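Local coordinates for protein chorismate mutase (Burkholderia thailandensis, PDB 6CNZ) that probably catalyses the rearrangement of chorismate to prephenate, the step that leads toward phenylalanine and tyrosine, as a dimeric all-helical chorismate mutase, at residues T18-L23 and Q120-A125. Residues are numbered along the deposited sequence; the frame is centred on the assembly and turned at random.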
loop_
_atom_site.group_PDB
_atom_site.type_symbol
_atom_site.label_atom_id
_atom_site.label_comp_id
_atom_site.label_asym_id
_atom_site.label_seq_id
_atom_site.Cartn_x
_atom_site.Cartn_y
_atom_site.Cartn_z
ATOM N N THR A 18 8.168 6.526 8.799
ATOM C CA THR A 18 7.794 5.176 8.392
ATOM C C THR A 18 6.482 5.170 7.620
ATOM O O THR A 18 6.346 4.477 6.601
ATOM C CB THR A 18 7.681 4.288 9.632
ATOM O OG1 THR A 18 8.852 4.440 10.441
ATOM C CG2 THR A 18 7.543 2.828 9.228
ATOM N N ASN A 19 5.497 5.933 8.097
ATOM C CA ASN A 19 4.214 6.013 7.405
ATOM C C ASN A 19 4.362 6.694 6.055
ATOM O O ASN A 19 3.748 6.267 5.066
ATOM C CB ASN A 19 3.205 6.746 8.279
ATOM C CG ASN A 19 2.464 5.806 9.220
ATOM O OD1 ASN A 19 2.376 4.607 8.964
ATOM N ND2 ASN A 19 1.900 6.350 10.283
ATOM N N LEU A 20 5.209 7.725 5.991
ATOM C CA LEU A 20 5.457 8.424 4.731
ATOM C C LEU A 20 6.059 7.485 3.685
ATOM O O LEU A 20 5.622 7.462 2.528
ATOM C CB LEU A 20 6.390 9.622 4.976
ATOM C CG LEU A 20 6.587 10.560 3.786
ATOM C CD1 LEU A 20 5.241 11.167 3.385
ATOM C CD2 LEU A 20 7.592 11.654 4.098
ATOM N N VAL A 21 7.081 6.716 4.074
ATOM C CA VAL A 21 7.686 5.733 3.170
ATOM C C VAL A 21 6.633 4.749 2.658
ATOM O O VAL A 21 6.529 4.485 1.456
ATOM C CB VAL A 21 8.843 5.007 3.888
ATOM C CG1 VAL A 21 9.420 3.862 3.028
ATOM C CG2 VAL A 21 9.927 5.991 4.258
ATOM N N ALA A 22 5.844 4.185 3.570
ATOM C CA ALA A 22 4.859 3.179 3.172
ATOM C C ALA A 22 3.872 3.741 2.162
ATOM O O ALA A 22 3.546 3.083 1.165
ATOM C CB ALA A 22 4.114 2.657 4.400
ATOM N N LEU A 23 3.412 4.973 2.380
ATOM C CA LEU A 23 2.424 5.534 1.466
ATOM C C LEU A 23 3.059 5.905 0.133
ATOM O O LEU A 23 2.445 5.703 -0.929
ATOM C CB LEU A 23 1.731 6.737 2.110
ATOM C CG LEU A 23 0.765 6.373 3.256
ATOM C CD1 LEU A 23 0.473 7.603 4.119
ATOM C CD2 LEU A 23 -0.546 5.712 2.742
ATOM N N GLN A 120 -4.344 12.852 -0.541
ATOM C CA GLN A 120 -4.666 13.346 0.796
ATOM C C GLN A 120 -3.871 12.628 1.884
ATOM O O GLN A 120 -3.468 13.257 2.869
ATOM C CB GLN A 120 -6.165 13.219 1.076
ATOM C CG GLN A 120 -6.585 13.861 2.418
ATOM C CD GLN A 120 -6.041 15.292 2.622
ATOM O OE1 GLN A 120 -6.047 16.121 1.704
ATOM N NE2 GLN A 120 -5.572 15.578 3.835
ATOM N N SER A 121 -3.678 11.309 1.760
ATOM C CA SER A 121 -2.906 10.589 2.779
ATOM C C SER A 121 -1.453 11.051 2.791
ATOM O O SER A 121 -0.859 11.234 3.860
ATOM C CB SER A 121 -2.966 9.078 2.537
ATOM O OG SER A 121 -4.295 8.636 2.383
ATOM N N LEU A 122 -0.873 11.245 1.610
ATOM C CA LEU A 122 0.500 11.723 1.522
ATOM C C LEU A 122 0.636 13.130 2.077
ATOM O O LEU A 122 1.617 13.435 2.770
ATOM C CB LEU A 122 0.968 11.678 0.074
ATOM C CG LEU A 122 1.332 10.257 -0.355
ATOM C CD1 LEU A 122 1.689 10.224 -1.834
ATOM C CD2 LEU A 122 2.503 9.755 0.488
ATOM N N ILE A 123 -0.329 14.006 1.786
ATOM C CA ILE A 123 -0.231 15.367 2.308
ATOM C C ILE A 123 -0.320 15.357 3.825
ATOM O O ILE A 123 0.439 16.052 4.505
ATOM C CB ILE A 123 -1.301 16.277 1.677
ATOM C CG1 ILE A 123 -0.955 16.511 0.214
ATOM C CG2 ILE A 123 -1.379 17.608 2.409
ATOM C CD1 ILE A 123 -1.791 17.575 -0.426
ATOM N N ALA A 124 -1.221 14.546 4.383
ATOM C CA ALA A 124 -1.304 14.431 5.835
ATOM C C ALA A 124 -0.053 13.772 6.416
ATOM O O ALA A 124 0.415 14.155 7.498
ATOM C CB ALA A 124 -2.558 13.649 6.226
ATOM N N ALA A 125 0.503 12.777 5.715
ATOM C CA ALA A 125 1.725 12.144 6.197
ATOM C C ALA A 125 2.900 13.114 6.152
ATOM O O ALA A 125 3.723 13.136 7.070
ATOM C CB ALA A 125 2.043 10.892 5.375
#
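Leu23, the residue with most surface buried here, meets Leu122 and Ala125 where two nearly antiparallel helices pass each other, their local axes 9.5 Å apart at an angle of 157°. The side chains meet through apolar carbons. The branched end of Leu122 serves two neighbours: its CD2 lies 3.5 Å from Leu23 CB, against the base of that side chain, and 4.2 Å from Leu20 CD1. Leu23 directs its fork away from Leu122; with CG anti to the carbonyl carbon (chi1 -71°), the fork is carried toward Ala125 and Ser121. Its CD1 comes 3.9 Å from Ala125 CB and rests in van der Waals contact 3.9 Å from Ser121 O, while both methyls approach Ser121 CB from the same side, at the edge of contact. Leu20 does not start out toward the other helix, yet its length brings CD1 to 3.8 Å from Ala125 CB, so the alanine methyl touches two leucines. A side chain this short suits the spot, for the CA atoms of Leu20 and Ala125 are just 5.5 Å apart. Ser121 is similarly small; its hydroxyl can give its one proton weakly to Arg117 O or to Leu152 O of the second subunit, or share it. The pair thus joins helix 15-29 to helix 107-129: Phe75 and Phe76 of helix 69-96 pack on Leu20 and Leu122 respectively, helix 138-153 touches Val21 and Ala22, and Trp149 of the second subunit packs on Leu23, bringing the contact to the dimer interface.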